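Local coordinates for protein metallo-carboxypeptidase (Pseudomonas aeruginosa, PDB 4A39) that is a zinc-dependent metallocarboxypeptidase of the M14 family, related to mammalian cytosolic carboxypeptidases, that probably removes C-terminal residues from peptides or proteins, at residues E145-G150 with L160-R165; R156-L161 with Y215-M220. All blocks are in the same frame, centred on the assembly; numbering follows the deposited sequence.

Contact 1: residues E145-G150 with L160-R165; sequences ERLAVG and LLRVRR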
loop_
_atom_site.group_PDB
_atom_site.type_symbol
_atom_site.label_atom_id
_atom_site.label_comp_id
_atom_site.label_asym_id
_atom_site.label_seq_id
_atom_site.Cartn_x
_atom_site.Cartn_y
_atom_site.Cartn_z
ATOM N N GLU A 145 -12.021 -15.112 10.780
ATOM C CA GLU A 145 -11.648 -15.070 12.186
ATOM C C GLU A 145 -10.268 -14.461 12.359
ATOM O O GLU A 145 -9.463 -14.466 11.427
ATOM C CB GLU A 145 -11.645 -16.481 12.774
ATOM C CG GLU A 145 -13.021 -17.056 13.044
ATOM C CD GLU A 145 -12.959 -18.488 13.538
ATOM O OE1 GLU A 145 -12.028 -18.814 14.308
ATOM O OE2 GLU A 145 -13.845 -19.286 13.167
ATOM N N ARG A 146 -10.002 -13.917 13.542
ATOM C CA ARG A 146 -8.687 -13.354 13.809
ATOM C C ARG A 146 -7.840 -14.527 14.282
ATOM O O ARG A 146 -7.961 -14.980 15.424
ATOM C CB ARG A 146 -8.737 -12.275 14.895
ATOM C CG ARG A 146 -7.450 -11.468 14.970
ATOM C CD ARG A 146 -7.458 -10.463 16.108
ATOM N NE ARG A 146 -7.341 -11.116 17.409
ATOM C CZ ARG A 146 -7.175 -10.468 18.558
ATOM N NH1 ARG A 146 -7.106 -9.143 18.575
ATOM N NH2 ARG A 146 -7.065 -11.149 19.693
ATOM N N LEU A 147 -6.990 -15.028 13.391
ATOM C CA LEU A 147 -6.133 -16.169 13.689
ATOM C C LEU A 147 -5.079 -15.872 14.742
ATOM O O LEU A 147 -4.863 -16.661 15.663
ATOM C CB LEU A 147 -5.440 -16.652 12.411
ATOM C CG LEU A 147 -4.542 -17.878 12.583
ATOM C CD1 LEU A 147 -5.369 -19.047 13.102
ATOM C CD2 LEU A 147 -3.889 -18.234 11.259
ATOM N N ALA A 148 -4.419 -14.732 14.598
ATOM C CA ALA A 148 -3.372 -14.328 15.525
ATOM C C ALA A 148 -3.265 -12.811 15.548
ATOM O O ALA A 148 -3.870 -12.128 14.728
ATOM C CB ALA A 148 -2.044 -14.933 15.097
ATOM N N VAL A 149 -2.490 -12.287 16.490
ATOM C CA VAL A 149 -2.305 -10.848 16.591
ATOM C C VAL A 149 -0.885 -10.534 17.059
ATOM O O VAL A 149 -0.406 -11.092 18.053
ATOM C CB VAL A 149 -3.347 -10.211 17.561
ATOM C CG1 VAL A 149 -3.149 -10.730 18.978
ATOM C CG2 VAL A 149 -3.245 -8.700 17.513
ATOM N N GLY A 150 -0.205 -9.664 16.318
ATOM C CA GLY A 150 1.149 -9.271 16.670
ATOM C C GLY A 150 1.140 -7.921 17.367
ATOM O O GLY A 150 0.101 -7.263 17.446
ATOM N N LEU A 160 -3.875 -10.727 12.123
ATOM C CA LEU A 160 -3.707 -11.718 11.067
ATOM C C LEU A 160 -5.075 -12.379 10.961
ATOM O O LEU A 160 -5.507 -13.084 11.880
ATOM C CB LEU A 160 -2.655 -12.769 11.441
ATOM C CG LEU A 160 -2.580 -14.006 10.535
ATOM C CD1 LEU A 160 -2.420 -13.584 9.079
ATOM C CD2 LEU A 160 -1.421 -14.891 10.973
ATOM N N LEU A 161 -5.766 -12.134 9.855
ATOM C CA LEU A 161 -7.095 -12.699 9.649
ATOM C C LEU A 161 -7.022 -13.933 8.769
ATOM O O LEU A 161 -6.184 -14.007 7.875
ATOM C CB LEU A 161 -8.011 -11.670 8.976
ATOM C CG LEU A 161 -8.077 -10.277 9.608
ATOM C CD1 LEU A 161 -8.923 -9.364 8.733
ATOM C CD2 LEU A 161 -8.650 -10.372 11.018
ATOM N N ARG A 162 -7.885 -14.911 9.035
ATOM C CA ARG A 162 -7.916 -16.114 8.214
ATOM C C ARG A 162 -9.323 -16.355 7.708
ATOM O O ARG A 162 -10.291 -16.315 8.474
ATOM C CB ARG A 162 -7.429 -17.357 8.980
ATOM C CG ARG A 162 -7.555 -18.639 8.137
ATOM C CD ARG A 162 -6.719 -19.797 8.661
ATOM N NE ARG A 162 -7.233 -20.348 9.910
ATOM C CZ ARG A 162 -6.685 -21.379 10.545
ATOM N NH1 ARG A 162 -5.605 -21.966 10.045
ATOM N NH2 ARG A 162 -7.217 -21.825 11.675
ATOM N N VAL A 163 -9.432 -16.578 6.402
ATOM C CA VAL A 163 -10.713 -16.850 5.771
ATOM C C VAL A 163 -10.701 -18.343 5.459
ATOM O O VAL A 163 -9.924 -18.806 4.626
ATOM C CB VAL A 163 -10.874 -16.047 4.460
ATOM C CG1 VAL A 163 -12.270 -16.243 3.898
ATOM C CG2 VAL A 163 -10.600 -14.571 4.713
ATOM N N ARG A 164 -11.548 -19.097 6.153
ATOM C CA ARG A 164 -11.631 -20.543 5.965
ATOM C C ARG A 164 -13.099 -20.951 5.988
ATOM O O ARG A 164 -13.760 -20.849 7.022
ATOM C CB ARG A 164 -10.860 -21.251 7.087
ATOM C CG ARG A 164 -10.876 -22.777 7.046
ATOM C CD ARG A 164 -9.919 -23.344 8.104
ATOM N NE ARG A 164 -9.950 -24.803 8.218
ATOM C CZ ARG A 164 -9.383 -25.647 7.359
ATOM N NH1 ARG A 164 -8.725 -25.189 6.304
ATOM N NH2 ARG A 164 -9.471 -26.958 7.559
ATOM N N ARG A 165 -13.609 -21.405 4.848
ATOM C CA ARG A 165 -15.009 -21.802 4.756
ATOM C C ARG A 165 -15.220 -23.300 4.565
ATOM O O ARG A 165 -16.356 -23.777 4.565
ATOM C CB ARG A 165 -15.696 -21.021 3.633
ATOM C CG ARG A 165 -15.851 -19.541 3.959
ATOM C CD ARG A 165 -16.471 -18.743 2.828
ATOM N NE ARG A 165 -16.663 -17.347 3.221
ATOM C CZ ARG A 165 -17.070 -16.382 2.404
ATOM N NH1 ARG A 165 -17.333 -16.649 1.131
ATOM N NH2 ARG A 165 -17.217 -15.145 2.860
#

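Contact 2: residues R156-L161 with Y215-M220; sequences RDIELL and YLVPNM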
loop_
_atom_site.group_PDB
_atom_site.type_symbol
_atom_site.label_atom_id
_atom_site.label_comp_id
_atom_site.label_asym_id
_atom_site.label_seq_id
_atom_site.Cartn_x
_atom_site.Cartn_y
_atom_site.Cartn_z
ATOM N N ARG A 156 0.778 -1.377 19.108
ATOM C CA ARG A 156 -0.437 -1.360 18.302
ATOM C C ARG A 156 -0.628 -2.761 17.718
ATOM O O ARG A 156 0.346 -3.480 17.486
ATOM C CB ARG A 156 -0.323 -0.313 17.189
ATOM C CG ARG A 156 -0.258 1.121 17.711
ATOM C CD ARG A 156 -0.386 2.143 16.588
ATOM N NE ARG A 156 -0.483 3.507 17.107
ATOM C CZ ARG A 156 0.551 4.223 17.544
ATOM N NH1 ARG A 156 1.776 3.715 17.522
ATOM N NH2 ARG A 156 0.352 5.447 18.017
ATOM N N ASP A 157 -1.880 -3.154 17.500
ATOM C CA ASP A 157 -2.188 -4.483 16.972
ATOM C C ASP A 157 -1.836 -4.728 15.508
ATOM O O ASP A 157 -2.031 -3.862 14.660
ATOM C CB ASP A 157 -3.681 -4.796 17.129
ATOM C CG ASP A 157 -4.074 -5.128 18.554
ATOM O OD1 ASP A 157 -3.221 -5.645 19.298
ATOM O OD2 ASP A 157 -5.247 -4.896 18.917
ATOM N N ILE A 158 -1.334 -5.930 15.232
ATOM C CA ILE A 158 -1.020 -6.367 13.871
ATOM C C ILE A 158 -1.907 -7.604 13.688
ATOM O O ILE A 158 -1.472 -8.727 13.936
ATOM C CB ILE A 158 0.455 -6.812 13.704
ATOM C CG1 ILE A 158 1.410 -5.731 14.211
ATOM C CG2 ILE A 158 0.730 -7.123 12.239
ATOM C CD1 ILE A 158 1.381 -4.470 13.406
ATOM N N GLU A 159 -3.150 -7.401 13.269
ATOM C CA GLU A 159 -4.066 -8.526 13.098
ATOM C C GLU A 159 -3.777 -9.418 11.901
ATOM O O GLU A 159 -3.472 -8.935 10.814
ATOM C CB GLU A 159 -5.513 -8.034 12.985
ATOM C CG GLU A 159 -6.013 -7.280 14.205
ATOM C CD GLU A 159 -5.930 -5.779 14.034
ATOM O OE1 GLU A 159 -5.019 -5.311 13.315
ATOM O OE2 GLU A 159 -6.771 -5.067 14.629
ATOM N N LEU A 160 -3.875 -10.727 12.123
ATOM C CA LEU A 160 -3.707 -11.718 11.067
ATOM C C LEU A 160 -5.075 -12.379 10.961
ATOM O O LEU A 160 -5.507 -13.084 11.880
ATOM C CB LEU A 160 -2.655 -12.769 11.441
ATOM C CG LEU A 160 -2.580 -14.006 10.535
ATOM C CD1 LEU A 160 -2.420 -13.584 9.079
ATOM C CD2 LEU A 160 -1.421 -14.891 10.973
ATOM N N LEU A 161 -5.766 -12.134 9.855
ATOM C CA LEU A 161 -7.095 -12.699 9.649
ATOM C C LEU A 161 -7.022 -13.933 8.769
ATOM O O LEU A 161 -6.184 -14.007 7.875
ATOM C CB LEU A 161 -8.011 -11.670 8.976
ATOM C CG LEU A 161 -8.077 -10.277 9.608
ATOM C CD1 LEU A 161 -8.923 -9.364 8.733
ATOM C CD2 LEU A 161 -8.650 -10.372 11.018
ATOM N N TYR A 215 -4.946 -15.886 4.262
ATOM C CA TYR A 215 -4.257 -15.378 5.448
ATOM C C TYR A 215 -3.963 -13.923 5.093
ATOM O O TYR A 215 -3.136 -13.637 4.221
ATOM C CB TYR A 215 -2.966 -16.162 5.687
ATOM C CG TYR A 215 -3.206 -17.574 6.189
ATOM C CD1 TYR A 215 -3.719 -18.558 5.344
ATOM C CD2 TYR A 215 -2.937 -17.918 7.511
ATOM C CE1 TYR A 215 -3.956 -19.853 5.804
ATOM C CE2 TYR A 215 -3.168 -19.215 7.983
ATOM C CZ TYR A 215 -3.675 -20.173 7.123
ATOM O OH TYR A 215 -3.886 -21.459 7.576
ATOM N N LEU A 216 -4.643 -13.011 5.782
ATOM C CA LEU A 216 -4.537 -11.587 5.485
ATOM C C LEU A 216 -4.038 -10.696 6.611
ATOM O O LEU A 216 -4.475 -10.820 7.751
ATOM C CB LEU A 216 -5.916 -11.071 5.064
ATOM C CG LEU A 216 -6.741 -11.920 4.094
ATOM C CD1 LEU A 216 -8.144 -11.342 3.988
ATOM C CD2 LEU A 216 -6.063 -11.964 2.737
ATOM N N VAL A 217 -3.132 -9.784 6.271
ATOM C CA VAL A 217 -2.616 -8.812 7.233
ATOM C C VAL A 217 -2.885 -7.442 6.616
ATOM O O VAL A 217 -2.103 -6.962 5.801
ATOM C CB VAL A 217 -1.096 -8.955 7.465
ATOM C CG1 VAL A 217 -0.617 -7.850 8.401
ATOM C CG2 VAL A 217 -0.777 -10.322 8.072
ATOM N N PRO A 218 -4.008 -6.803 6.990
ATOM C CA PRO A 218 -4.411 -5.484 6.484
ATOM C C PRO A 218 -3.380 -4.364 6.610
ATOM O O PRO A 218 -3.303 -3.494 5.737
ATOM C CB PRO A 218 -5.681 -5.188 7.273
ATOM C CG PRO A 218 -6.271 -6.551 7.451
ATOM C CD PRO A 218 -5.065 -7.369 7.846
ATOM N N ASN A 219 -2.614 -4.355 7.697
ATOM C CA ASN A 219 -1.591 -3.323 7.864
ATOM C C ASN A 219 -0.394 -3.799 8.678
ATOM O O ASN A 219 -0.500 -4.115 9.868
ATOM C CB ASN A 219 -2.183 -2.058 8.488
ATOM C CG ASN A 219 -1.243 -0.873 8.380
ATOM O OD1 ASN A 219 -0.225 -0.810 9.069
ATOM N ND2 ASN A 219 -1.568 0.064 7.492
ATOM N N MET A 220 0.754 -3.832 8.010
ATOM C CA MET A 220 2.014 -4.289 8.587
ATOM C C MET A 220 2.807 -3.258 9.374
ATOM O O MET A 220 3.821 -3.608 9.974
ATOM C CB MET A 220 2.932 -4.809 7.478
ATOM C CG MET A 220 2.568 -6.161 6.890
ATOM S SD MET A 220 2.868 -7.501 8.050
ATOM C CE MET A 220 4.658 -7.415 8.190
HETATM O O HOH W 1 -2.397 -3.755 11.883
HETATM O O HOH W 2 -3.414 -5.975 10.141
#

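Contact 1: residues E145-G150 with L160-R165
Glu-145 and Arg-162 start the pairing as an antiparallel hydrogen-bonded pair: Arg-162 N meets Glu-145 O at 2.9 Å, and Glu-145 N returns a bond to Arg-162 O at 3.1 Å. Glu-145 O also takes a CA-H...O contact from Leu-161 CA. Next, Arg-146 faces Leu-161 in a non-hydrogen-bonded pair, and Leu-161 CD2 comes within 4.1 Å of Arg-146 CA. Leu-147 takes a helical backbone conformation (phi -67°, psi -46°), so that Leu-147 and Ala-148 both stand opposite Leu-160, a classic beta bulge in the hairpin of strands 144-151 and 157-163. Leu-160 O therefore receives two weak bonds, from Leu-147 N at 2.9 Å, strongly bent, and from the straighter but longer Ala-148 N at 3.4 Å. The Leu-147 side chain leaves the bulge with CG opposite its own N (chi1 -178°) and crosses Arg-162, laying Leu-147 CD1 over one guanidinium face, 3.6 Å from Arg-162 NH2 and offset toward the rim. Tyr-215 OH holds NH1 of the same group. The other methyl, Leu-147 CD2, runs beside Leu-160 CD2. Ala-148 CB lies 4.2 Å from Leu-160 CD2, and Glu-260 of helix 252-264 touches both Ala-148 and Leu-160. Ala-148 O then accepts Leu-160 N at 3.0 Å.

Contact 2: residues R156-L161 with Y215-M220
Leu-161 and Leu-216 form the antiparallel hydrogen-bonded pair that joins the strands, with Leu-161 N to Leu-216 O and Leu-216 N to Leu-161 O both at 2.8 Å and both nearly straight. Beyond it, Val-217 packs on the face of the sheet that carries Leu-160. Val-217 CB lies 4.1 Å from Glu-159 O, and there the side chain forks: with chi1 at 176°, Val-217 CG1 is turned away from its own N and passes obliquely across Ile-158, 4.1 Å from Ile-158 CG2. The other branch, Val-217 CG2, meets Leu-160 CD1 at 3.8 Å, and that leucine methyl also lies near Leu-216 O. Further along, Pro-218 bends the chain out of the strand. The Pro-218 and Leu-161 side chains cross at about a right angle, Pro-218 CG near Leu-161 CD1, and Pro-218 CD approaches Glu-159 O. Past the proline two waters take over where direct backbone bonds stop: one bridges Asp-157 O and Asn-219 O, at 2.8 Å from each, and the other accepts Asn-219 N and reaches Glu-159 O at 3.0 Å. Helix 252-264 covers Ile-158 and Leu-160 with Phe-256, whereas helix 185-196 packs on Leu-216 through Met-190 and Leu-193. Such a central sheet, helices on both faces and strand 212-217 running antiparallel to 157-163 and parallel to 171-177, is the alpha/beta core of the zinc carboxypeptidase fold.

Contacts 1 and 2 lie on the two edges of strand 157-163, share Leu-160 and Leu-161, and have centres about 8 Å apart. Together they place strand 144-151 at the outer edge of the seven-stranded sheet and 212-217 two places further in. They also touch directly: Leu-147 CD2 packs 3.5 Å from Tyr-215 CE2, and Gly-150 N probably bonds to Ile-158 O at 2.9 Å, prolonging the hairpin past contact 1. Contact 1 is remote from the annotated sites. Contact 2 leads toward the metal: the side chain of Met-220 is about 8 Å from those of the zinc ligands His-180 and His-273, about 10 Å from the zinc ion and about 12 Å from the bound inhibitor.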